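Local coordinates for PATF (Prochloron didemni, PDB 4BG2), which is related to the prenyltransferases of cyanobactin biosynthesis and is associated with patellamide production, although its own catalytic activity remains uncertain, at residues L165-V168 / L169-T173; Q17-R20 / T21-A25; L2-R5 / L6-N9; K251-P254 / K255-F259. All coordinates share one frame; numbering follows the deposited sequence.

How the contacts relate
All four contacts are local, each joining residues of one continuous run, so none closes a long loop and none nests in or crosses another; they follow in series. At the N terminus, contact 3 forms the first turns of helix 3-25, and contact 2, its centre about 23 Å from that of contact 3, the last turns, which lie against the barrel and helix 34-42. Contact 1 comes at the end of helix 163-172, on the opposite side of the chain's centre from contact 2, and leads on to strand 173-181. Contact 4, the latest in sequence, covers a short helical turn between strand 242-247 and helix 261-272. Contacts 1, 2 and 4 lie in the helical layer around one antiparallel barrel, while contact 3 is the exposed, outlying start of helix 3-25.

Contact 1: L165-V168 / L169-T173; sequences LTRV and LLRDT
Leu165 and Leu169, one turn apart on helix 163-172, meet on its tightly packed side, where CD1 of Leu165 stands 4.1 Å from CG of Leu169 and the two chains pass at a slant. With chi1 at -60°, Leu169 swings CG back to within 3.2 Å of Leu165 O, the carbonyl that also accepts Leu169 N. Tyr161, Leu154, Pro192 and Phe234 press on the same side chain, and an alanine here would probably open a gap among them and strip Leu165 CD1 of its neighbour. Thr166 CG2 runs alongside Leu170 CD1 at 3.9 Å, and Leu170 reaches Leu154 of helix 147-157. The helix belongs to the layer outside a ten-stranded antiparallel barrel, as in the prenyltransferase (PT) barrel, and leads on to strand 173-181; near where the chain turns to strand, Thr173 OG1 donates to a lone pair of Leu169 O at 2.6 Å. Buried Asp172 is held by the backbone N atoms of Gly205 and Leu208. Toward solvent the fit is looser: the bent chain of exposed Arg167 sets its guanidinium with Arg171 CG over one face, 3.8 Å above the plane. The guanidinium planes are 38° apart; salt bridges from Arg171 to Glu147 and Asp145 probably ease the nearness of like charges.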
loop_
_atom_site.group_PDB
_atom_site.type_symbol
_atom_site.label_atom_id
_atom_site.label_comp_id
_atom_site.label_asym_id
_atom_site.label_seq_id
_atom_site.Cartn_x
_atom_site.Cartn_y
_atom_site.Cartn_z
ATOM N N LEU A 165 -2.964 11.479 19.321
ATOM C CA LEU A 165 -3.004 10.779 18.041
ATOM C C LEU A 165 -3.510 11.712 16.916
ATOM O O LEU A 165 -3.026 11.652 15.808
ATOM C CB LEU A 165 -3.861 9.520 18.159
ATOM C CG LEU A 165 -3.976 8.643 16.923
ATOM C CD1 LEU A 165 -2.606 8.366 16.294
ATOM C CD2 LEU A 165 -4.688 7.345 17.307
ATOM N N THR A 166 -4.453 12.590 17.219
ATOM C CA THR A 166 -4.934 13.528 16.217
ATOM C C THR A 166 -3.798 14.360 15.653
ATOM O O THR A 166 -3.694 14.534 14.438
ATOM C CB THR A 166 -6.032 14.444 16.783
ATOM O OG1 THR A 166 -7.127 13.633 17.210
ATOM C CG2 THR A 166 -6.537 15.446 15.730
ATOM N N ARG A 167 -2.927 14.846 16.534
ATOM C CA ARG A 167 -1.756 15.623 16.110
ATOM C C ARG A 167 -0.782 14.794 15.277
ATOM O O ARG A 167 -0.249 15.283 14.294
ATOM C CB ARG A 167 -1.030 16.240 17.323
ATOM C CG ARG A 167 -1.886 17.250 18.089
ATOM C CD ARG A 167 -2.229 18.488 17.255
ATOM N NE ARG A 167 -1.026 19.264 16.935
ATOM C CZ ARG A 167 -0.900 20.106 15.909
ATOM N NH1 ARG A 167 -1.909 20.303 15.056
ATOM N NH2 ARG A 167 0.253 20.746 15.726
ATOM N N VAL A 168 -0.544 13.550 15.675
ATOM C CA VAL A 168 0.274 12.656 14.860
ATOM C C VAL A 168 -0.318 12.538 13.456
ATOM O O VAL A 168 0.401 12.626 12.457
ATOM C CB VAL A 168 0.413 11.251 15.485
ATOM C CG1 VAL A 168 1.126 10.320 14.535
ATOM C CG2 VAL A 168 1.156 11.311 16.835
ATOM N N LEU A 169 -1.624 12.321 13.380
ATOM C CA LEU A 169 -2.293 12.165 12.076
ATOM C C LEU A 169 -2.281 13.475 11.279
ATOM O O LEU A 169 -2.046 13.472 10.078
ATOM C CB LEU A 169 -3.735 11.673 12.265
ATOM C CG LEU A 169 -3.856 10.337 12.973
ATOM C CD1 LEU A 169 -5.298 9.920 13.154
ATOM C CD2 LEU A 169 -3.078 9.253 12.237
ATOM N N LEU A 170 -2.542 14.594 11.946
ATOM C CA LEU A 170 -2.605 15.883 11.244
ATOM C C LEU A 170 -1.225 16.327 10.734
ATOM O O LEU A 170 -1.133 16.958 9.682
ATOM C CB LEU A 170 -3.195 16.972 12.147
ATOM C CG LEU A 170 -4.712 17.004 12.370
ATOM C CD1 LEU A 170 -5.078 18.125 13.338
ATOM C CD2 LEU A 170 -5.450 17.179 11.050
ATOM N N ARG A 171 -0.159 15.988 11.467
ATOM C CA ARG A 171 1.183 16.484 11.164
ATOM C C ARG A 171 2.072 15.511 10.375
ATOM O O ARG A 171 2.824 15.953 9.520
ATOM C CB ARG A 171 1.919 16.871 12.450
ATOM C CG ARG A 171 1.293 18.004 13.267
ATOM C CD ARG A 171 1.146 19.311 12.500
ATOM N NE ARG A 171 2.364 19.682 11.767
ATOM C CZ ARG A 171 2.454 20.702 10.906
ATOM N NH1 ARG A 171 1.407 21.481 10.660
ATOM N NH2 ARG A 171 3.600 20.947 10.287
ATOM N N ASP A 172 1.995 14.203 10.639
ATOM C CA ASP A 172 2.939 13.237 10.037
ATOM C C ASP A 172 2.362 12.309 8.951
ATOM O O ASP A 172 3.083 11.453 8.423
ATOM C CB ASP A 172 3.592 12.404 11.141
ATOM C CG ASP A 172 4.556 13.231 12.015
ATOM O OD1 ASP A 172 4.878 14.403 11.664
ATOM O OD2 ASP A 172 4.998 12.700 13.054
ATOM N N THR A 173 1.082 12.482 8.608
ATOM C CA THR A 173 0.453 11.665 7.554
ATOM C C THR A 173 1.188 11.922 6.259
ATOM O O THR A 173 1.262 13.045 5.776
ATOM C CB THR A 173 -1.064 11.943 7.429
ATOM O OG1 THR A 173 -1.717 11.405 8.570
ATOM C CG2 THR A 173 -1.678 11.289 6.193
#

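Contact 2: Q17-R20 / T21-A25; sequences QFVR and THQEA
Gln17 O is gripped twice by Thr21, a residue one turn further along helix 3-25. Thr21 N reaches it at 2.7 Å in a nearly straight bond, while Thr21 OG1 donates from above the carbonyl plane at 2.8 Å. The hydroxyl can do this because chi1 of -57° places OG1 beside its own backbone N, facing the preceding turn. Having given its proton to the carbonyl, OG1 accepts in turn from Gln17 NE2 at 2.6 Å; this bond is bent (134°), and OG1 is tilted out of the amide plane. Gln17 curls to make it, its chain turned back at chi2, so that one residue supplies both the acceptor and the donor for a single hydroxyl. A valine in place of Thr21 would probably leave the Gln17 amide without this mate and free to turn toward solvent, and Gln17 O with just its main-chain donor from this residue.

On another side of the helix, Val19 CG1 lies 3.4 Å from Gln23 NE2. Arg20 and Gln23 run side by side, CD of Arg20 being 4.1 Å from OE1 of Gln23, with guanidinium and amide planes 61° apart. Both end on Glu38 of helix 34-42: Arg20 NH2 forms a salt bridge with OE1, and Gln23 NE2 a hydrogen bond with OE2. Phe18 and His22 serve the barrel side, Phe18 meeting Val50, and His22 bonded through ND1 to Tyr300 OH. The pattern is that of an amphipathic helix packed on the outside of an antiparallel barrel.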
loop_
_atom_site.group_PDB
_atom_site.type_symbol
_atom_site.label_atom_id
_atom_site.label_comp_id
_atom_site.label_asym_id
_atom_site.label_seq_id
_atom_site.Cartn_x
_atom_site.Cartn_y
_atom_site.Cartn_z
ATOM N N GLN A 17 5.657 -8.631 -16.156
ATOM C CA GLN A 17 6.366 -9.815 -15.702
ATOM C C GLN A 17 6.415 -9.895 -14.172
ATOM O O GLN A 17 6.152 -10.943 -13.613
ATOM C CB GLN A 17 7.758 -9.878 -16.323
ATOM C CG GLN A 17 8.461 -11.165 -15.945
ATOM C CD GLN A 17 7.705 -12.415 -16.382
ATOM O OE1 GLN A 17 7.131 -12.467 -17.471
ATOM N NE2 GLN A 17 7.686 -13.419 -15.528
ATOM N N PHE A 18 6.670 -8.773 -13.500
ATOM C CA PHE A 18 6.542 -8.734 -12.030
ATOM C C PHE A 18 5.190 -9.259 -11.564
ATOM O O PHE A 18 5.108 -10.088 -10.660
ATOM C CB PHE A 18 6.725 -7.318 -11.468
ATOM C CG PHE A 18 8.063 -6.713 -11.772
ATOM C CD1 PHE A 18 9.175 -7.507 -11.951
ATOM C CD2 PHE A 18 8.201 -5.341 -11.887
ATOM C CE1 PHE A 18 10.404 -6.947 -12.241
ATOM C CE2 PHE A 18 9.428 -4.772 -12.155
ATOM C CZ PHE A 18 10.535 -5.580 -12.334
ATOM N N VAL A 19 4.127 -8.732 -12.175
ATOM C CA VAL A 19 2.780 -9.095 -11.775
ATOM C C VAL A 19 2.544 -10.592 -12.063
ATOM O O VAL A 19 2.012 -11.315 -11.220
ATOM C CB VAL A 19 1.745 -8.202 -12.484
ATOM C CG1 VAL A 19 0.362 -8.772 -12.343
ATOM C CG2 VAL A 19 1.808 -6.776 -11.955
ATOM N N ARG A 20 2.960 -11.058 -13.226
ATOM C CA ARG A 20 2.785 -12.483 -13.599
ATOM C C ARG A 20 3.625 -13.435 -12.722
ATOM O O ARG A 20 3.127 -14.432 -12.230
ATOM C CB ARG A 20 3.124 -12.705 -15.062
ATOM C CG ARG A 20 2.142 -12.047 -16.031
ATOM C CD ARG A 20 0.843 -12.835 -16.168
ATOM N NE ARG A 20 -0.190 -12.086 -16.898
ATOM C CZ ARG A 20 -0.191 -11.895 -18.218
ATOM N NH1 ARG A 20 0.791 -12.372 -18.978
ATOM N NH2 ARG A 20 -1.175 -11.207 -18.785
ATOM N N THR A 21 4.884 -13.092 -12.502
ATOM C CA THR A 21 5.754 -13.898 -11.644
ATOM C C THR A 21 5.189 -14.058 -10.239
ATOM O O THR A 21 5.254 -15.129 -9.654
ATOM C CB THR A 21 7.148 -13.293 -11.588
ATOM O OG1 THR A 21 7.643 -13.210 -12.926
ATOM C CG2 THR A 21 8.098 -14.155 -10.733
ATOM N N HIS A 22 4.560 -13.009 -9.725
ATOM C CA HIS A 22 3.913 -13.083 -8.419
ATOM C C HIS A 22 2.717 -14.053 -8.402
ATOM O O HIS A 22 2.564 -14.865 -7.460
ATOM C CB HIS A 22 3.457 -11.691 -8.019
ATOM C CG HIS A 22 2.837 -11.617 -6.666
ATOM N ND1 HIS A 22 3.586 -11.563 -5.511
ATOM C CD2 HIS A 22 1.543 -11.574 -6.278
ATOM C CE1 HIS A 22 2.779 -11.484 -4.469
ATOM N NE2 HIS A 22 1.533 -11.493 -4.906
ATOM N N GLN A 23 1.862 -13.955 -9.425
ATOM C CA GLN A 23 0.748 -14.891 -9.573
ATOM C C GLN A 23 1.251 -16.338 -9.627
ATOM O O GLN A 23 0.663 -17.216 -8.994
ATOM C CB GLN A 23 -0.044 -14.617 -10.857
ATOM C CG GLN A 23 -0.845 -13.328 -10.816
ATOM C CD GLN A 23 -1.351 -12.908 -12.190
ATOM O OE1 GLN A 23 -1.600 -13.749 -13.069
ATOM N NE2 GLN A 23 -1.488 -11.588 -12.391
ATOM N N GLU A 24 2.308 -16.580 -10.400
ATOM C CA GLU A 24 2.840 -17.933 -10.537
ATOM C C GLU A 24 3.332 -18.442 -9.187
ATOM O O GLU A 24 2.965 -19.517 -8.758
ATOM C CB GLU A 24 4.009 -17.980 -11.530
ATOM C CG GLU A 24 3.667 -17.585 -12.962
ATOM C CD GLU A 24 4.858 -17.697 -13.909
ATOM O OE1 GLU A 24 6.023 -17.507 -13.465
ATOM O OE2 GLU A 24 4.624 -17.992 -15.102
ATOM N N ALA A 25 4.164 -17.650 -8.530
ATOM C CA ALA A 25 4.782 -18.044 -7.264
ATOM C C ALA A 25 3.787 -18.363 -6.136
ATOM O O ALA A 25 4.024 -19.259 -5.334
ATOM C CB ALA A 25 5.749 -16.968 -6.808
#

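Contact 3: L2-R5 / L6-N9; sequences LIDR and LQNN
Leu2 and Leu6 make the apolar part of this contact, with CG of Leu2 and CD1 of Leu6 4.1 Å apart where the two side chains cross. Leu6 folds back along the helix, its CG anti to the carbonyl carbon (chi1 -63°), which carries that atom to 3.3 Å from Leu2 O. A mixed pair follows one residue on: the CG2 branch of Ile3 touches the amide of Gln7, 3.8 Å from NE2. Here the Gln7 chain is extended beyond CG and lies across the isoleucine branch, so it is the aliphatic methyl that brushes the flat polar group.

Main-chain hydrogen bonds supply the directional part. Leu6 N donates to Leu2 O at 2.9 Å, and Gln7 N to Ile3 O at the same 2.9 Å; Asn8 N to Asp4 O and Asn9 N to Arg5 O continue the series, the last lengthening to 3.2 Å.

Among the polar side chains, Asn8 ties this turn to the rest of the fold: ND2 bonds to Glu45, while OD1 receives a weak bond from Arg11 of the same helix. Its CB still rests 3.3 Å from Asp4 O, although the amide turns away from the earlier residues. Asp4 itself sits in the first turn, where its negative charge would probably interact favourably with the helix dipole. The centre of the contact lies about 29 Å from that of the chain, and Leu2 to Leu6 all touch crystal neighbours, so their side-chain poses may partly reflect the lattice. The whole is the regular i to i+4 bonding of an alpha-helix near its N-terminal end, at the start of helix 3-25.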
loop_
_atom_site.group_PDB
_atom_site.type_symbol
_atom_site.label_atom_id
_atom_site.label_comp_id
_atom_site.label_asym_id
_atom_site.label_seq_id
_atom_site.Cartn_x
_atom_site.Cartn_y
_atom_site.Cartn_z
ATOM N N LEU A 2 14.236 7.423 -30.258
ATOM C CA LEU A 2 13.957 5.998 -30.585
ATOM C C LEU A 2 14.308 5.124 -29.375
ATOM O O LEU A 2 13.519 4.291 -28.959
ATOM C CB LEU A 2 14.736 5.569 -31.839
ATOM C CG LEU A 2 14.572 4.118 -32.281
ATOM C CD1 LEU A 2 13.100 3.789 -32.449
ATOM C CD2 LEU A 2 15.311 3.863 -33.574
ATOM N N ILE A 3 15.470 5.373 -28.777
ATOM C CA ILE A 3 15.933 4.577 -27.635
ATOM C C ILE A 3 15.020 4.777 -26.431
ATOM O O ILE A 3 14.761 3.830 -25.686
ATOM C CB ILE A 3 17.420 4.869 -27.304
ATOM C CG1 ILE A 3 18.313 4.131 -28.298
ATOM C CG2 ILE A 3 17.783 4.437 -25.886
ATOM C CD1 ILE A 3 19.761 4.589 -28.316
ATOM N N ASP A 4 14.489 5.985 -26.268
ATOM C CA ASP A 4 13.541 6.259 -25.189
ATOM C C ASP A 4 12.254 5.456 -25.436
ATOM O O ASP A 4 11.682 4.859 -24.521
ATOM C CB ASP A 4 13.219 7.770 -25.085
ATOM C CG ASP A 4 14.468 8.664 -25.022
ATOM O OD1 ASP A 4 15.382 8.403 -24.206
ATOM O OD2 ASP A 4 14.519 9.662 -25.773
ATOM N N ARG A 5 11.782 5.456 -26.676
ATOM C CA ARG A 5 10.590 4.694 -27.022
ATOM C C ARG A 5 10.777 3.195 -26.760
ATOM O O ARG A 5 9.888 2.539 -26.254
ATOM C CB ARG A 5 10.255 4.924 -28.490
ATOM C CG ARG A 5 9.057 4.150 -29.029
ATOM C CD ARG A 5 8.819 4.575 -30.473
ATOM N NE ARG A 5 7.512 4.167 -30.967
ATOM C CZ ARG A 5 6.888 4.717 -32.008
ATOM N NH1 ARG A 5 7.430 5.742 -32.655
ATOM N NH2 ARG A 5 5.700 4.248 -32.387
ATOM N N LEU A 6 11.926 2.652 -27.142
ATOM C CA LEU A 6 12.194 1.232 -26.942
ATOM C C LEU A 6 12.298 0.924 -25.460
ATOM O O LEU A 6 11.737 -0.050 -25.004
ATOM C CB LEU A 6 13.488 0.820 -27.655
ATOM C CG LEU A 6 13.456 0.972 -29.170
ATOM C CD1 LEU A 6 14.869 0.874 -29.715
ATOM C CD2 LEU A 6 12.537 -0.040 -29.823
ATOM N N GLN A 7 13.010 1.759 -24.708
ATOM C CA GLN A 7 13.089 1.578 -23.256
ATOM C C GLN A 7 11.710 1.641 -22.607
ATOM O O GLN A 7 11.412 0.924 -21.655
ATOM C CB GLN A 7 13.995 2.633 -22.630
ATOM C CG GLN A 7 15.473 2.330 -22.831
ATOM C CD GLN A 7 16.374 3.467 -22.395
ATOM O OE1 GLN A 7 15.921 4.590 -22.150
ATOM N NE2 GLN A 7 17.660 3.179 -22.289
ATOM N N ASN A 8 10.859 2.495 -23.144
ATOM C CA ASN A 8 9.512 2.607 -22.628
ATOM C C ASN A 8 8.695 1.309 -22.796
ATOM O O ASN A 8 7.980 0.908 -21.875
ATOM C CB ASN A 8 8.803 3.803 -23.258
ATOM C CG ASN A 8 7.717 4.335 -22.383
ATOM O OD1 ASN A 8 7.990 4.955 -21.351
ATOM N ND2 ASN A 8 6.474 4.073 -22.757
ATOM N N ASN A 9 8.830 0.634 -23.941
ATOM C CA ASN A 9 8.156 -0.658 -24.163
ATOM C C ASN A 9 8.702 -1.756 -23.257
ATOM O O ASN A 9 7.974 -2.648 -22.838
ATOM C CB ASN A 9 8.308 -1.123 -25.622
ATOM C CG ASN A 9 7.757 -0.120 -26.622
ATOM O OD1 ASN A 9 6.979 0.764 -26.279
ATOM N ND2 ASN A 9 8.147 -0.275 -27.875
#

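Contact 4: K251-P254 / K255-F259; sequences KDLP and KYFTF
Lys255 reaches back to Asp252 in two ways. Its backbone N donates to Asp252 O at 3.1 Å, from above the carbonyl plane, and its side chain, extended beyond CG, carries NZ to within 3.7 Å of Asp252 OD1, a long salt bridge. The CB of Lys255 also sits over the centre of the Tyr256 ring, covering one face. Tyr256 follows, its N bonded to Leu253 O at 2.9 Å from well out of that carbonyl's plane, while its ring carbon CD2 lies 3.1 Å from Asp252 O, an oblique approach; beyond these residues the ring meets His247, the planes about 20° apart. This is a short, weakly bonded helical turn after a 3-10 stretch, set among the helices outside the PT-type barrel, with its apolar side against strand 276-284. Phe257 N gives Leu253 O a second donor, arriving almost in line with the C=O bond (168°), and the Phe257 ring turns its edge to that same oxygen. Phe257 CE2 then packs 4.1 Å from Leu253 CD2, near Ile281. Where the chain leaves the turn, a water donates to Phe257 O at 2.7 Å and to Pro254 O, and also bonds Thr258 OG1 at 2.8 Å, spanning the bend. At Phe259 the backbone is extended; chi1 of -57° sets the ring beside the backbone N, and CZ comes within 4.4 Å of Leu253 CD1 while the ring also touches Ile281.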
loop_
_atom_site.group_PDB
_atom_site.type_symbol
_atom_site.label_atom_id
_atom_site.label_comp_id
_atom_site.label_asym_id
_atom_site.label_seq_id
_atom_site.Cartn_x
_atom_site.Cartn_y
_atom_site.Cartn_z
ATOM N N LYS A 251 17.743 -9.377 3.593
ATOM C CA LYS A 251 18.373 -10.321 4.515
ATOM C C LYS A 251 18.320 -9.868 5.973
ATOM O O LYS A 251 18.537 -10.656 6.878
ATOM C CB LYS A 251 19.813 -10.605 4.075
ATOM C CG LYS A 251 19.855 -11.451 2.811
ATOM C CD LYS A 251 21.138 -11.338 2.000
ATOM C CE LYS A 251 20.871 -11.789 0.568
ATOM N NZ LYS A 251 22.111 -11.922 -0.237
ATOM N N ASP A 252 17.995 -8.602 6.197
ATOM C CA ASP A 252 17.800 -8.096 7.546
ATOM C C ASP A 252 16.471 -8.521 8.177
ATOM O O ASP A 252 16.328 -8.399 9.390
ATOM C CB ASP A 252 17.911 -6.563 7.560
ATOM C CG ASP A 252 19.354 -6.067 7.431
ATOM O OD1 ASP A 252 20.312 -6.833 7.711
ATOM O OD2 ASP A 252 19.520 -4.886 7.051
ATOM N N LEU A 253 15.497 -8.998 7.394
ATOM C CA LEU A 253 14.182 -9.322 7.978
ATOM C C LEU A 253 14.235 -10.369 9.097
ATOM O O LEU A 253 13.627 -10.164 10.143
ATOM C CB LEU A 253 13.142 -9.745 6.924
ATOM C CG LEU A 253 12.590 -8.706 5.941
ATOM C CD1 LEU A 253 11.519 -9.381 5.097
ATOM C CD2 LEU A 253 12.032 -7.454 6.608
ATOM N N PRO A 254 14.939 -11.499 8.880
ATOM C CA PRO A 254 15.049 -12.518 9.953
ATOM C C PRO A 254 15.676 -12.029 11.262
ATOM O O PRO A 254 15.527 -12.685 12.295
ATOM C CB PRO A 254 15.934 -13.603 9.324
ATOM C CG PRO A 254 15.775 -13.427 7.855
ATOM C CD PRO A 254 15.572 -11.957 7.628
ATOM N N LYS A 255 16.392 -10.907 11.221
ATOM C CA LYS A 255 16.908 -10.290 12.445
ATOM C C LYS A 255 15.781 -9.742 13.305
ATOM O O LYS A 255 15.923 -9.684 14.509
ATOM C CB LYS A 255 17.908 -9.173 12.124
ATOM C CG LYS A 255 19.121 -9.678 11.359
ATOM C CD LYS A 255 20.181 -8.610 11.137
ATOM C CE LYS A 255 21.230 -9.124 10.159
ATOM N NZ LYS A 255 22.540 -8.408 10.231
ATOM N N TYR A 256 14.657 -9.352 12.699
ATOM C CA TYR A 256 13.621 -8.641 13.442
ATOM C C TYR A 256 12.268 -9.331 13.516
ATOM O O TYR A 256 11.453 -8.989 14.377
ATOM C CB TYR A 256 13.438 -7.237 12.863
ATOM C CG TYR A 256 14.745 -6.527 12.629
ATOM C CD1 TYR A 256 15.539 -6.116 13.702
ATOM C CD2 TYR A 256 15.219 -6.308 11.342
ATOM C CE1 TYR A 256 16.755 -5.489 13.490
ATOM C CE2 TYR A 256 16.437 -5.687 11.124
ATOM C CZ TYR A 256 17.197 -5.279 12.196
ATOM O OH TYR A 256 18.400 -4.657 11.972
ATOM N N PHE A 257 12.025 -10.282 12.617
ATOM C CA PHE A 257 10.762 -10.980 12.560
ATOM C C PHE A 257 10.994 -12.483 12.477
ATOM O O PHE A 257 11.945 -12.931 11.833
ATOM C CB PHE A 257 9.987 -10.540 11.301
ATOM C CG PHE A 257 9.773 -9.055 11.204
ATOM C CD1 PHE A 257 8.745 -8.448 11.909
ATOM C CD2 PHE A 257 10.596 -8.260 10.418
ATOM C CE1 PHE A 257 8.543 -7.081 11.819
ATOM C CE2 PHE A 257 10.399 -6.888 10.336
ATOM C CZ PHE A 257 9.370 -6.303 11.038
ATOM N N THR A 258 10.092 -13.249 13.092
ATOM C CA THR A 258 10.010 -14.700 12.925
ATOM C C THR A 258 8.659 -15.024 12.321
ATOM O O THR A 258 7.625 -14.569 12.816
ATOM C CB THR A 258 10.147 -15.416 14.288
ATOM O OG1 THR A 258 11.349 -14.979 14.921
ATOM C CG2 THR A 258 10.175 -16.929 14.131
ATOM N N PHE A 259 8.657 -15.799 11.243
ATOM C CA PHE A 259 7.449 -16.034 10.473
ATOM C C PHE A 259 6.918 -17.435 10.694
ATOM O O PHE A 259 7.683 -18.358 11.016
ATOM C CB PHE A 259 7.727 -15.880 8.974
ATOM C CG PHE A 259 8.301 -14.540 8.575
ATOM C CD1 PHE A 259 7.505 -13.408 8.542
ATOM C CD2 PHE A 259 9.637 -14.422 8.191
ATOM C CE1 PHE A 259 8.030 -12.181 8.155
ATOM C CE2 PHE A 259 10.163 -13.197 7.798
ATOM C CZ PHE A 259 9.357 -12.077 7.779
HETATM O O HOH W 1 13.395 -14.883 13.029
#